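Local coordinates for RNA-binding protein Smaug (Drosophila melanogaster, PDB 1OXJ) that recognises RNA through its SAM domain, which this RNA-binding region couples to an all-helical PHAT domain, at residues A[85-90]-A[136-141]; A[92-97]-A[142-147]; A[121-126]-A[167-172]; A[114-119]-A[160-165]. All coordinates share one frame; numbering follows the deposited sequence.

Contact 1: residues A[85-90]-A[136-141]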
loop_
_atom_site.group_PDB
_atom_site.type_symbol
_atom_site.label_atom_id
_atom_site.label_comp_id
_atom_site.label_asym_id
_atom_site.label_seq_id
_atom_site.Cartn_x
_atom_site.Cartn_y
_atom_site.Cartn_z
ATOM N N THR A 85 -13.971 -3.123 -5.047
ATOM C CA THR A 85 -13.619 -3.270 -3.638
ATOM C C THR A 85 -12.125 -3.507 -3.464
ATOM O O THR A 85 -11.480 -2.872 -2.622
ATOM C CB THR A 85 -14.373 -4.458 -2.982
ATOM O OG1 THR A 85 -15.787 -4.204 -3.017
ATOM C CG2 THR A 85 -13.912 -4.650 -1.533
ATOM N N ALA A 86 -11.580 -4.422 -4.258
ATOM C CA ALA A 86 -10.156 -4.742 -4.186
ATOM C C ALA A 86 -9.307 -3.501 -4.459
ATOM O O ALA A 86 -8.293 -3.270 -3.792
ATOM C CB ALA A 86 -9.812 -5.843 -5.195
ATOM N N VAL A 87 -9.722 -2.687 -5.426
ATOM C CA VAL A 87 -8.949 -1.495 -5.746
ATOM C C VAL A 87 -9.058 -0.451 -4.632
ATOM O O VAL A 87 -8.120 0.316 -4.393
ATOM C CB VAL A 87 -9.385 -0.911 -7.114
ATOM C CG1 VAL A 87 -8.694 0.411 -7.368
ATOM C CG2 VAL A 87 -9.025 -1.900 -8.222
ATOM N N GLU A 88 -10.190 -0.436 -3.931
ATOM C CA GLU A 88 -10.374 0.507 -2.833
ATOM C C GLU A 88 -9.399 0.121 -1.715
ATOM O O GLU A 88 -8.732 0.981 -1.128
ATOM C CB GLU A 88 -11.810 0.458 -2.317
ATOM C CG GLU A 88 -12.137 1.545 -1.304
ATOM C CD GLU A 88 -13.546 1.435 -0.754
ATOM O OE1 GLU A 88 -14.498 1.301 -1.558
ATOM O OE2 GLU A 88 -13.701 1.489 0.485
ATOM N N GLU A 89 -9.320 -1.173 -1.419
ATOM C CA GLU A 89 -8.390 -1.652 -0.394
ATOM C C GLU A 89 -6.959 -1.256 -0.774
ATOM O O GLU A 89 -6.225 -0.703 0.044
ATOM C CB GLU A 89 -8.462 -3.177 -0.259
ATOM C CG GLU A 89 -9.770 -3.716 0.320
ATOM C CD GLU A 89 -9.921 -3.433 1.804
ATOM O OE1 GLU A 89 -10.938 -3.856 2.386
ATOM O OE2 GLU A 89 -9.029 -2.792 2.397
ATOM N N LEU A 90 -6.563 -1.540 -2.014
ATOM C CA LEU A 90 -5.210 -1.217 -2.460
ATOM C C LEU A 90 -4.883 0.260 -2.301
ATOM O O LEU A 90 -3.756 0.627 -1.970
ATOM C CB LEU A 90 -4.999 -1.629 -3.920
ATOM C CG LEU A 90 -5.063 -3.131 -4.220
ATOM C CD1 LEU A 90 -4.930 -3.345 -5.721
ATOM C CD2 LEU A 90 -3.953 -3.876 -3.467
ATOM N N ASP A 136 -15.256 2.822 -15.664
ATOM C CA ASP A 136 -14.324 3.941 -15.743
ATOM C C ASP A 136 -13.740 4.364 -14.393
ATOM O O ASP A 136 -12.561 4.708 -14.298
ATOM C CB ASP A 136 -15.040 5.128 -16.409
ATOM C CG ASP A 136 -14.148 6.350 -16.575
ATOM O OD1 ASP A 136 -14.547 7.268 -17.320
ATOM O OD2 ASP A 136 -13.063 6.410 -15.964
ATOM N N GLU A 137 -14.561 4.345 -13.351
ATOM C CA GLU A 137 -14.096 4.743 -12.028
ATOM C C GLU A 137 -13.016 3.797 -11.502
ATOM O O GLU A 137 -11.912 4.228 -11.170
ATOM C CB GLU A 137 -15.272 4.792 -11.048
ATOM C CG GLU A 137 -14.869 5.082 -9.611
ATOM C CD GLU A 137 -16.021 5.611 -8.773
ATOM O OE1 GLU A 137 -17.107 4.991 -8.787
ATOM O OE2 GLU A 137 -15.837 6.648 -8.100
ATOM N N THR A 138 -13.347 2.512 -11.447
ATOM C CA THR A 138 -12.438 1.477 -10.969
ATOM C C THR A 138 -11.137 1.472 -11.761
ATOM O O THR A 138 -10.050 1.458 -11.186
ATOM C CB THR A 138 -13.100 0.084 -11.079
ATOM O OG1 THR A 138 -14.260 0.054 -10.243
ATOM C CG2 THR A 138 -12.145 -1.012 -10.645
ATOM N N LEU A 139 -11.252 1.485 -13.084
ATOM C CA LEU A 139 -10.078 1.483 -13.946
ATOM C C LEU A 139 -9.210 2.713 -13.671
ATOM O O LEU A 139 -7.989 2.627 -13.672
ATOM C CB LEU A 139 -10.512 1.445 -15.415
ATOM C CG LEU A 139 -9.467 1.051 -16.458
ATOM C CD1 LEU A 139 -8.701 -0.180 -16.001
ATOM C CD2 LEU A 139 -10.171 0.780 -17.784
ATOM N N GLY A 140 -9.847 3.852 -13.419
ATOM C CA GLY A 140 -9.107 5.070 -13.130
ATOM C C GLY A 140 -8.327 4.966 -11.825
ATOM O O GLY A 140 -7.175 5.398 -11.736
ATOM N N VAL A 141 -8.939 4.392 -10.796
ATOM C CA VAL A 141 -8.230 4.265 -9.531
ATOM C C VAL A 141 -7.040 3.316 -9.705
ATOM O O VAL A 141 -5.943 3.603 -9.244
ATOM C CB VAL A 141 -9.163 3.753 -8.412
ATOM C CG1 VAL A 141 -8.382 3.619 -7.107
ATOM C CG2 VAL A 141 -10.323 4.729 -8.224
#
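Thr138 has its hydroxyl and its methyl turned to different tasks: OG1 is hydrogen-bonded to OD2 of Asp135, just ahead of the segment, while CG2 meets Val87 across the helix pair. With CG2 anti to the backbone N (the OG1 torsion is -62°), the methyl lies 4.0 Å from CG2 of Val87, an ordinary van der Waals separation between two side chains that cross at a slant. Val87 is the residue of 85-90 that does the touching, and its two methyls go to different partners. Its CG1, anti to N at a chi1 of 173°, slides past Val141 with the two side chains pointing in opposite directions. There CG1 of Val87 stands 3.5 Å from CB of Val141. The methyl pair itself, Val87 CG1 to Val141 CG1, refines to 3.2 Å, shorter than carbon atoms normally approach, so the exact value is doubtful. The backbones are also near, CA of Val87 and CA of Val141 being 6.9 Å apart, the closest CA pair of the two segments. No hydrogen bond spans the segments, and the 136 Å² buried between them is apolar packing. The contact joins helix 83-91 to the start of helix 136-150; Val87 also rests on Ile145 one turn beyond Val141, while Ala86 packs on helix 49-77 and Leu90 on both that helix and helix 111-127.

Contact 2: residues A[92-97]-A[142-147]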
loop_
_atom_site.group_PDB
_atom_site.type_symbol
_atom_site.label_atom_id
_atom_site.label_comp_id
_atom_site.label_asym_id
_atom_site.label_seq_id
_atom_site.Cartn_x
_atom_site.Cartn_y
_atom_site.Cartn_z
ATOM N N ASN A 92 -5.549 2.258 -0.018
ATOM C CA ASN A 92 -5.108 2.581 1.330
ATOM C C ASN A 92 -3.817 1.888 1.731
ATOM O O ASN A 92 -3.393 1.975 2.881
ATOM C CB ASN A 92 -6.212 2.231 2.328
ATOM C CG ASN A 92 -7.486 3.004 2.063
ATOM O OD1 ASN A 92 -7.458 4.226 1.929
ATOM N ND2 ASN A 92 -8.609 2.300 1.985
ATOM N N ILE A 93 -3.183 1.213 0.782
ATOM C CA ILE A 93 -1.936 0.513 1.078
ATOM C C ILE A 93 -0.786 0.992 0.192
ATOM O O ILE A 93 0.372 1.040 0.620
ATOM C CB ILE A 93 -2.119 -1.016 0.881
ATOM C CG1 ILE A 93 -3.102 -1.557 1.926
ATOM C CG2 ILE A 93 -0.774 -1.738 0.983
ATOM C CD1 ILE A 93 -3.359 -3.051 1.800
ATOM N N VAL A 94 -1.120 1.384 -1.030
ATOM C CA VAL A 94 -0.105 1.798 -1.998
ATOM C C VAL A 94 0.881 2.882 -1.546
ATOM O O VAL A 94 2.048 2.869 -1.954
ATOM C CB VAL A 94 -0.764 2.222 -3.323
ATOM C CG1 VAL A 94 -1.530 3.534 -3.140
ATOM C CG2 VAL A 94 0.294 2.306 -4.419
ATOM N N LEU A 95 0.435 3.792 -0.686
ATOM C CA LEU A 95 1.308 4.869 -0.207
ATOM C C LEU A 95 1.992 4.576 1.120
ATOM O O LEU A 95 2.806 5.378 1.588
ATOM C CB LEU A 95 0.519 6.172 -0.066
ATOM C CG LEU A 95 -0.191 6.668 -1.325
ATOM C CD1 LEU A 95 -0.843 8.014 -1.042
ATOM C CD2 LEU A 95 0.800 6.780 -2.473
ATOM N N THR A 96 1.662 3.446 1.739
ATOM C CA THR A 96 2.271 3.093 3.026
ATOM C C THR A 96 3.732 2.673 2.901
ATOM O O THR A 96 4.158 2.174 1.861
ATOM C CB THR A 96 1.507 1.937 3.716
ATOM O OG1 THR A 96 1.638 0.740 2.936
ATOM C CG2 THR A 96 0.037 2.284 3.861
ATOM N N PRO A 97 4.521 2.865 3.975
ATOM C CA PRO A 97 5.939 2.500 3.989
ATOM C C PRO A 97 6.099 1.000 3.799
ATOM O O PRO A 97 5.541 0.205 4.563
ATOM C CB PRO A 97 6.407 2.949 5.375
ATOM C CG PRO A 97 5.469 4.075 5.715
ATOM C CD PRO A 97 4.139 3.565 5.215
ATOM N N LEU A 142 -7.258 2.198 -10.391
ATOM C CA LEU A 142 -6.196 1.226 -10.627
ATOM C C LEU A 142 -5.003 1.842 -11.360
ATOM O O LEU A 142 -3.855 1.566 -11.023
ATOM C CB LEU A 142 -6.726 0.036 -11.434
ATOM C CG LEU A 142 -5.682 -1.029 -11.776
ATOM C CD1 LEU A 142 -5.051 -1.548 -10.469
ATOM C CD2 LEU A 142 -6.333 -2.166 -12.560
ATOM N N MET A 143 -5.267 2.678 -12.358
ATOM C CA MET A 143 -4.173 3.298 -13.099
ATOM C C MET A 143 -3.374 4.197 -12.155
ATOM O O MET A 143 -2.152 4.248 -12.226
ATOM C CB MET A 143 -4.722 4.082 -14.293
ATOM C CG MET A 143 -5.373 3.195 -15.360
ATOM S SD MET A 143 -4.221 2.079 -16.219
ATOM C CE MET A 143 -3.379 3.281 -17.258
ATOM N N TRP A 144 -4.065 4.888 -11.251
ATOM C CA TRP A 144 -3.385 5.739 -10.280
ATOM C C TRP A 144 -2.537 4.858 -9.350
ATOM O O TRP A 144 -1.415 5.211 -8.983
ATOM C CB TRP A 144 -4.408 6.510 -9.456
ATOM C CG TRP A 144 -3.809 7.284 -8.335
ATOM C CD1 TRP A 144 -3.176 8.498 -8.411
ATOM C CD2 TRP A 144 -3.768 6.893 -6.961
ATOM N NE1 TRP A 144 -2.748 8.885 -7.162
ATOM C CE2 TRP A 144 -3.097 7.916 -6.254
ATOM C CE3 TRP A 144 -4.234 5.773 -6.255
ATOM C CZ2 TRP A 144 -2.881 7.856 -4.873
ATOM C CZ3 TRP A 144 -4.019 5.713 -4.880
ATOM C CH2 TRP A 144 -3.347 6.750 -4.205
ATOM N N ILE A 145 -3.079 3.711 -8.960
ATOM C CA ILE A 145 -2.336 2.797 -8.091
ATOM C C ILE A 145 -1.045 2.335 -8.780
ATOM O O ILE A 145 0.040 2.368 -8.186
ATOM C CB ILE A 145 -3.189 1.555 -7.738
ATOM C CG1 ILE A 145 -4.333 1.961 -6.800
ATOM C CG2 ILE A 145 -2.302 0.471 -7.088
ATOM C CD1 ILE A 145 -5.364 0.834 -6.565
ATOM N N LEU A 146 -1.157 1.893 -10.026
ATOM C CA LEU A 146 0.021 1.441 -10.757
ATOM C C LEU A 146 1.000 2.601 -10.819
ATOM O O LEU A 146 2.205 2.427 -10.663
ATOM C CB LEU A 146 -0.367 0.994 -12.170
ATOM C CG LEU A 146 -1.311 -0.212 -12.223
ATOM C CD1 LEU A 146 -1.694 -0.516 -13.660
ATOM C CD2 LEU A 146 -0.638 -1.412 -11.585
ATOM N N ASP A 147 0.449 3.788 -11.023
ATOM C CA ASP A 147 1.215 5.021 -11.111
ATOM C C ASP A 147 2.076 5.230 -9.862
ATOM O O ASP A 147 3.282 5.456 -9.963
ATOM C CB ASP A 147 0.238 6.184 -11.306
ATOM C CG ASP A 147 0.862 7.357 -12.023
ATOM O OD1 ASP A 147 1.662 7.129 -12.957
ATOM O OD2 ASP A 147 0.537 8.508 -11.663
#
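CA of Val94 comes within 6.6 Å of CA of Ile145, where the loop after helix 83-91 passes helix 136-150. The loop makes a type I beta turn from Ile93 to Thr96, with Val94 and Leu95 at its two central positions. Ile93 O closes it by accepting twice from Thr96: from the backbone N, and from OG1 at 2.7 Å, the hydroxyl lying in the carbonyl plane on a lone pair (C=O...O angle 138°). The turn presents Val94 to the helix with its methyls split. CG1, wedged between the backbone N and the carbonyl carbon at a chi1 of 70°, reaches the six-membered ring of Trp144 obliquely, 3.7 Å from CZ3. CG2 goes instead to the helix itself, 3.8 Å from Ile145 O and 4.2 Å from Ile145 CG2. Leu95 meets the indole differently: its CD1 is near the ring plane, at the edge, 4.2 Å from CH2. An alanine at Val94 would remove both methyls and is likely to open a gap beside the Trp144 ring and Ile145. The turn also adjoins helix 10-16 of the SAM domain, through Leu95 on Leu12 and through Thr96 and Pro97 on Trp13. Ile93 packs against helix 49-77, whose Arg65 bonds Thr96 OG1 and Pro97 O, while Trp144 and Ile145 lean on helix 83-91.

Contact 3: residues A[121-126]-A[167-172]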
loop_
_atom_site.group_PDB
_atom_site.type_symbol
_atom_site.label_atom_id
_atom_site.label_comp_id
_atom_site.label_asym_id
_atom_site.label_seq_id
_atom_site.Cartn_x
_atom_site.Cartn_y
_atom_site.Cartn_z
ATOM N N ILE A 121 -3.325 -10.377 -9.779
ATOM C CA ILE A 121 -4.655 -10.979 -9.761
ATOM C C ILE A 121 -5.700 -9.967 -10.229
ATOM O O ILE A 121 -6.564 -10.295 -11.043
ATOM C CB ILE A 121 -5.023 -11.462 -8.353
ATOM C CG1 ILE A 121 -4.031 -12.538 -7.903
ATOM C CG2 ILE A 121 -6.450 -11.993 -8.337
ATOM C CD1 ILE A 121 -4.237 -13.014 -6.491
ATOM N N VAL A 122 -5.613 -8.739 -9.721
ATOM C CA VAL A 122 -6.551 -7.684 -10.096
ATOM C C VAL A 122 -6.502 -7.391 -11.593
ATOM O O VAL A 122 -7.523 -7.452 -12.278
ATOM C CB VAL A 122 -6.263 -6.367 -9.323
ATOM C CG1 VAL A 122 -7.057 -5.205 -9.932
ATOM C CG2 VAL A 122 -6.644 -6.531 -7.868
ATOM N N THR A 123 -5.318 -7.073 -12.106
ATOM C CA THR A 123 -5.195 -6.762 -13.526
ATOM C C THR A 123 -5.582 -7.956 -14.393
ATOM O O THR A 123 -6.063 -7.784 -15.514
ATOM C CB THR A 123 -3.764 -6.299 -13.874
ATOM O OG1 THR A 123 -2.831 -7.341 -13.575
ATOM C CG2 THR A 123 -3.402 -5.057 -13.066
ATOM N N ASN A 124 -5.387 -9.166 -13.874
ATOM C CA ASN A 124 -5.744 -10.371 -14.620
ATOM C C ASN A 124 -7.251 -10.613 -14.609
ATOM O O ASN A 124 -7.832 -11.007 -15.621
ATOM C CB ASN A 124 -5.031 -11.595 -14.042
ATOM C CG ASN A 124 -3.558 -11.648 -14.422
ATOM O OD1 ASN A 124 -2.829 -12.546 -13.993
ATOM N ND2 ASN A 124 -3.114 -10.688 -15.233
ATOM N N THR A 125 -7.875 -10.395 -13.455
ATOM C CA THR A 125 -9.312 -10.573 -13.317
ATOM C C THR A 125 -9.994 -9.547 -14.208
ATOM O O THR A 125 -11.015 -9.823 -14.846
ATOM C CB THR A 125 -9.756 -10.349 -11.861
ATOM O OG1 THR A 125 -9.271 -11.423 -11.049
ATOM C CG2 THR A 125 -11.275 -10.280 -11.760
ATOM N N LEU A 126 -9.402 -8.360 -14.241
ATOM C CA LEU A 126 -9.894 -7.247 -15.033
ATOM C C LEU A 126 -9.984 -7.623 -16.504
ATOM O O LEU A 126 -11.069 -7.652 -17.086
ATOM C CB LEU A 126 -8.954 -6.052 -14.867
ATOM C CG LEU A 126 -9.333 -4.729 -15.528
ATOM C CD1 LEU A 126 -10.621 -4.202 -14.919
ATOM C CD2 LEU A 126 -8.205 -3.725 -15.325
ATOM N N PHE A 167 0.615 0.015 -19.218
ATOM C CA PHE A 167 0.506 0.321 -20.639
ATOM C C PHE A 167 -0.533 -0.586 -21.289
ATOM O O PHE A 167 -1.365 -0.125 -22.069
ATOM C CB PHE A 167 1.863 0.141 -21.326
ATOM C CG PHE A 167 1.907 0.678 -22.733
ATOM C CD1 PHE A 167 1.669 2.029 -22.983
ATOM C CD2 PHE A 167 2.190 -0.164 -23.803
ATOM C CE1 PHE A 167 1.712 2.534 -24.283
ATOM C CE2 PHE A 167 2.237 0.329 -25.107
ATOM C CZ PHE A 167 1.997 1.682 -25.347
ATOM N N LYS A 168 -0.480 -1.875 -20.966
ATOM C CA LYS A 168 -1.432 -2.842 -21.509
ATOM C C LYS A 168 -2.867 -2.435 -21.172
ATOM O O LYS A 168 -3.754 -2.483 -22.026
ATOM C CB LYS A 168 -1.171 -4.240 -20.936
ATOM C CG LYS A 168 -0.122 -5.086 -21.658
ATOM C CD LYS A 168 1.274 -4.479 -21.614
ATOM C CE LYS A 168 2.349 -5.541 -21.859
ATOM N NZ LYS A 168 2.159 -6.271 -23.144
ATOM N N LEU A 169 -3.088 -2.043 -19.921
ATOM C CA LEU A 169 -4.415 -1.641 -19.464
ATOM C C LEU A 169 -4.900 -0.357 -20.125
ATOM O O LEU A 169 -6.087 -0.213 -20.412
ATOM C CB LEU A 169 -4.425 -1.456 -17.942
ATOM C CG LEU A 169 -4.078 -2.683 -17.096
ATOM C CD1 LEU A 169 -4.171 -2.319 -15.626
ATOM C CD2 LEU A 169 -5.025 -3.832 -17.430
ATOM N N SER A 170 -3.982 0.577 -20.355
ATOM C CA SER A 170 -4.341 1.851 -20.972
ATOM C C SER A 170 -4.853 1.662 -22.398
ATOM O O SER A 170 -5.471 2.560 -22.963
ATOM C CB SER A 170 -3.130 2.792 -20.996
ATOM O OG SER A 170 -2.146 2.327 -21.904
ATOM N N LYS A 171 -4.600 0.495 -22.976
ATOM C CA LYS A 171 -5.028 0.232 -24.342
ATOM C C LYS A 171 -6.258 -0.656 -24.486
ATOM O O LYS A 171 -6.640 -1.000 -25.606
ATOM C CB LYS A 171 -3.871 -0.366 -25.148
ATOM C CG LYS A 171 -2.700 0.591 -25.367
ATOM C CD LYS A 171 -3.149 1.903 -26.005
ATOM C CE LYS A 171 -3.885 1.672 -27.321
ATOM N NZ LYS A 171 -4.237 2.949 -28.007
ATOM N N MET A 172 -6.882 -1.033 -23.373
ATOM C CA MET A 172 -8.076 -1.872 -23.453
ATOM C C MET A 172 -9.212 -1.043 -24.042
ATOM O O MET A 172 -9.148 0.197 -23.909
ATOM C CB MET A 172 -8.495 -2.380 -22.065
ATOM C CG MET A 172 -7.556 -3.397 -21.423
ATOM S SD MET A 172 -8.248 -4.048 -19.868
ATOM C CE MET A 172 -8.505 -2.531 -19.014
#
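Leu169 spreads its two methyls over two residues of helix 111-127. CD1 meets Thr123 CG2 at 3.8 Å, the two side chains crossing at about a right angle, and CD2 touches CD2 of Leu126, also at 3.8 Å, along a slanted approach. Thr123 offers a methyl here because of its rotamer: at a chi1 of 61° OG1 sits between N and the carbonyl carbon, where it is hydrogen-bonded to Ile119 O and Asp120 O of the preceding turn. The hydroxyl is therefore satisfied by its own helix and CG2 is left to face the leucine. Leu126 uses the same CD2 a second time, 3.9 Å from CE of Met172, whose chain bends at its last torsion (chi3 -56°) to bring the methyl in. The two helices, 111-127 and 159-170, run in broadly the same direction, with helix 136-150 following the first in sequence and running the opposite way. Such an up-down-up order is consistent with the helical-hairpin stacking of TPR-like families, to whose clan PHAT belongs. CA of Thr123 and CA of Leu169 are 7.9 Å apart, so the side chains rather than the backbones make the interface. Met172 N bonds Leu169 O at 3.2 Å, and Ser170 OG reaches back to Phe167 O at 2.6 Å. Leu169 and Leu126 both also pack on Leu142 of helix 136-150, and Met172 extends the apolar surface to Val133.

Contact 4: residues A[114-119]-A[160-165]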
loop_
_atom_site.group_PDB
_atom_site.type_symbol
_atom_site.label_atom_id
_atom_site.label_comp_id
_atom_site.label_asym_id
_atom_site.label_seq_id
_atom_site.Cartn_x
_atom_site.Cartn_y
_atom_site.Cartn_z
ATOM N N ARG A 114 3.261 -9.300 -1.449
ATOM C CA ARG A 114 1.833 -9.589 -1.406
ATOM C C ARG A 114 1.073 -8.544 -2.222
ATOM O O ARG A 114 0.089 -8.861 -2.892
ATOM C CB ARG A 114 1.321 -9.573 0.039
ATOM C CG ARG A 114 1.962 -10.632 0.956
ATOM C CD ARG A 114 1.918 -12.014 0.318
ATOM N NE ARG A 114 0.556 -12.493 0.070
ATOM C CZ ARG A 114 -0.197 -13.140 0.963
ATOM N NH1 ARG A 114 0.264 -13.389 2.181
ATOM N NH2 ARG A 114 -1.408 -13.568 0.628
ATOM N N PHE A 115 1.538 -7.298 -2.149
ATOM C CA PHE A 115 0.912 -6.198 -2.877
ATOM C C PHE A 115 1.022 -6.426 -4.383
ATOM O O PHE A 115 0.047 -6.261 -5.121
ATOM C CB PHE A 115 1.578 -4.870 -2.503
ATOM C CG PHE A 115 0.870 -3.666 -3.053
ATOM C CD1 PHE A 115 -0.160 -3.072 -2.341
ATOM C CD2 PHE A 115 1.232 -3.134 -4.286
ATOM C CE1 PHE A 115 -0.833 -1.947 -2.849
ATOM C CE2 PHE A 115 0.571 -2.013 -4.807
ATOM C CZ PHE A 115 -0.464 -1.420 -4.081
ATOM N N LEU A 116 2.211 -6.801 -4.843
ATOM C CA LEU A 116 2.411 -7.057 -6.260
ATOM C C LEU A 116 1.623 -8.284 -6.716
ATOM O O LEU A 116 1.165 -8.347 -7.859
ATOM C CB LEU A 116 3.898 -7.236 -6.566
ATOM C CG LEU A 116 4.756 -5.969 -6.523
ATOM C CD1 LEU A 116 6.191 -6.341 -6.800
ATOM C CD2 LEU A 116 4.255 -4.953 -7.556
ATOM N N LYS A 117 1.458 -9.254 -5.821
ATOM C CA LYS A 117 0.695 -10.461 -6.152
ATOM C C LYS A 117 -0.764 -10.084 -6.404
ATOM O O LYS A 117 -1.376 -10.551 -7.366
ATOM C CB LYS A 117 0.759 -11.488 -5.009
ATOM C CG LYS A 117 1.913 -12.485 -5.104
ATOM C CD LYS A 117 1.803 -13.549 -4.007
ATOM C CE LYS A 117 2.817 -14.671 -4.191
ATOM N NZ LYS A 117 4.215 -14.204 -3.985
ATOM N N VAL A 118 -1.316 -9.246 -5.531
ATOM C CA VAL A 118 -2.695 -8.804 -5.664
ATOM C C VAL A 118 -2.864 -7.986 -6.942
ATOM O O VAL A 118 -3.874 -8.114 -7.640
ATOM C CB VAL A 118 -3.130 -7.963 -4.452
ATOM C CG1 VAL A 118 -4.456 -7.270 -4.749
ATOM C CG2 VAL A 118 -3.265 -8.862 -3.224
ATOM N N ILE A 119 -1.874 -7.153 -7.260
ATOM C CA ILE A 119 -1.949 -6.360 -8.484
ATOM C C ILE A 119 -2.072 -7.290 -9.689
ATOM O O ILE A 119 -2.850 -7.023 -10.608
ATOM C CB ILE A 119 -0.702 -5.454 -8.668
ATOM C CG1 ILE A 119 -0.711 -4.320 -7.638
ATOM C CG2 ILE A 119 -0.687 -4.872 -10.078
ATOM C CD1 ILE A 119 -1.897 -3.355 -7.779
ATOM N N SER A 160 9.743 -1.686 -14.357
ATOM C CA SER A 160 9.585 -1.987 -15.776
ATOM C C SER A 160 8.335 -2.813 -16.040
ATOM O O SER A 160 7.553 -2.506 -16.936
ATOM C CB SER A 160 10.818 -2.732 -16.305
ATOM O OG SER A 160 10.656 -3.063 -17.673
ATOM N N GLN A 161 8.148 -3.864 -15.252
ATOM C CA GLN A 161 6.987 -4.723 -15.413
ATOM C C GLN A 161 5.698 -3.953 -15.114
ATOM O O GLN A 161 4.656 -4.206 -15.725
ATOM C CB GLN A 161 7.096 -5.940 -14.485
ATOM C CG GLN A 161 8.349 -6.793 -14.695
ATOM C CD GLN A 161 9.574 -6.265 -13.948
ATOM O OE1 GLN A 161 10.037 -5.145 -14.189
ATOM N NE2 GLN A 161 10.102 -7.075 -13.033
ATOM N N LEU A 162 5.772 -3.011 -14.178
ATOM C CA LEU A 162 4.603 -2.217 -13.807
ATOM C C LEU A 162 4.222 -1.254 -14.926
ATOM O O LEU A 162 3.044 -1.100 -15.239
ATOM C CB LEU A 162 4.870 -1.446 -12.507
ATOM C CG LEU A 162 4.915 -2.323 -11.247
ATOM C CD1 LEU A 162 5.503 -1.553 -10.071
ATOM C CD2 LEU A 162 3.502 -2.821 -10.935
ATOM N N LYS A 163 5.217 -0.611 -15.536
ATOM C CA LYS A 163 4.948 0.316 -16.633
ATOM C C LYS A 163 4.316 -0.456 -17.784
ATOM O O LYS A 163 3.395 0.027 -18.437
ATOM C CB LYS A 163 6.242 0.982 -17.108
ATOM C CG LYS A 163 6.936 1.823 -16.049
ATOM C CD LYS A 163 8.266 2.355 -16.570
ATOM C CE LYS A 163 9.027 3.088 -15.477
ATOM N NZ LYS A 163 10.351 3.592 -15.950
ATOM N N ASP A 164 4.815 -1.660 -18.029
ATOM C CA ASP A 164 4.278 -2.498 -19.095
ATOM C C ASP A 164 2.811 -2.791 -18.814
ATOM O O ASP A 164 1.947 -2.553 -19.659
ATOM C CB ASP A 164 5.051 -3.821 -19.189
ATOM C CG ASP A 164 6.458 -3.644 -19.732
ATOM O OD1 ASP A 164 7.222 -4.632 -19.729
ATOM O OD2 ASP A 164 6.800 -2.523 -20.164
ATOM N N LEU A 165 2.541 -3.296 -17.614
ATOM C CA LEU A 165 1.186 -3.638 -17.192
ATOM C C LEU A 165 0.244 -2.440 -17.352
ATOM O O LEU A 165 -0.842 -2.562 -17.928
ATOM C CB LEU A 165 1.198 -4.094 -15.730
ATOM C CG LEU A 165 0.162 -5.129 -15.273
ATOM C CD1 LEU A 165 0.260 -5.292 -13.764
ATOM C CD2 LEU A 165 -1.243 -4.700 -15.665
#
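Ile119 and Leu165 form the closer of two aliphatic contacts between helices 111-127 and 159-170, CG2 of the isoleucine lying 3.8 Å from CD1 of the leucine as the side chains cross at a slant. Leu165 arrives there with a first torsion of -149°, displaced from the staggered value. About a turn earlier on each helix, Leu116 CD2 and Leu162 CD2 meet at 4.1 Å, methyl against methyl, their side chains roughly perpendicular. The backbones stay well apart, 9.2 Å between CA of Leu116 and CA of Leu162, so branch ends alone bridge them and just 128 Å² is buried. In the next shell, Leu116 rests on Leu101 and Phe155 from loops, and Leu162 on Ile150. Further out, Arg114 ties the first segment to its surroundings: NH2 forms a salt bridge to Glu73 and a bond to Asn70, both of helix 49-77, and NH1 separately bonds Glu108 O, in the loop ahead of helix 111-127. The contact thus links helix 111-127 to helix 159-170 beside helix 136-150, whose Leu146 touches Ile119, while Leu90 of helix 83-91 packs on Phe115, Val118 and Ile119.

All four contacts lie within the PHAT domain, and their segments interleave: the first halves come in the order 1, 2, 4, 3 from residue 85 to 126, and the partners follow in the same order to the C-terminal end. Contacts 1 and 2 share helix 136-150, their centres 10 Å apart; contacts 3 and 4 share helices 111-127 and 159-170, also 10 Å apart. The pairs merge through one apolar core, as in Leu146 CD1 to Leu169 CD1 at 3.6 Å between contacts 2 and 3. Contact 3 lies about 19 Å from the chain's centre, contact 2 about 6 Å; the latter's loop also touches SAM helix 10-16, so this core probably helps fix how the two domains sit together.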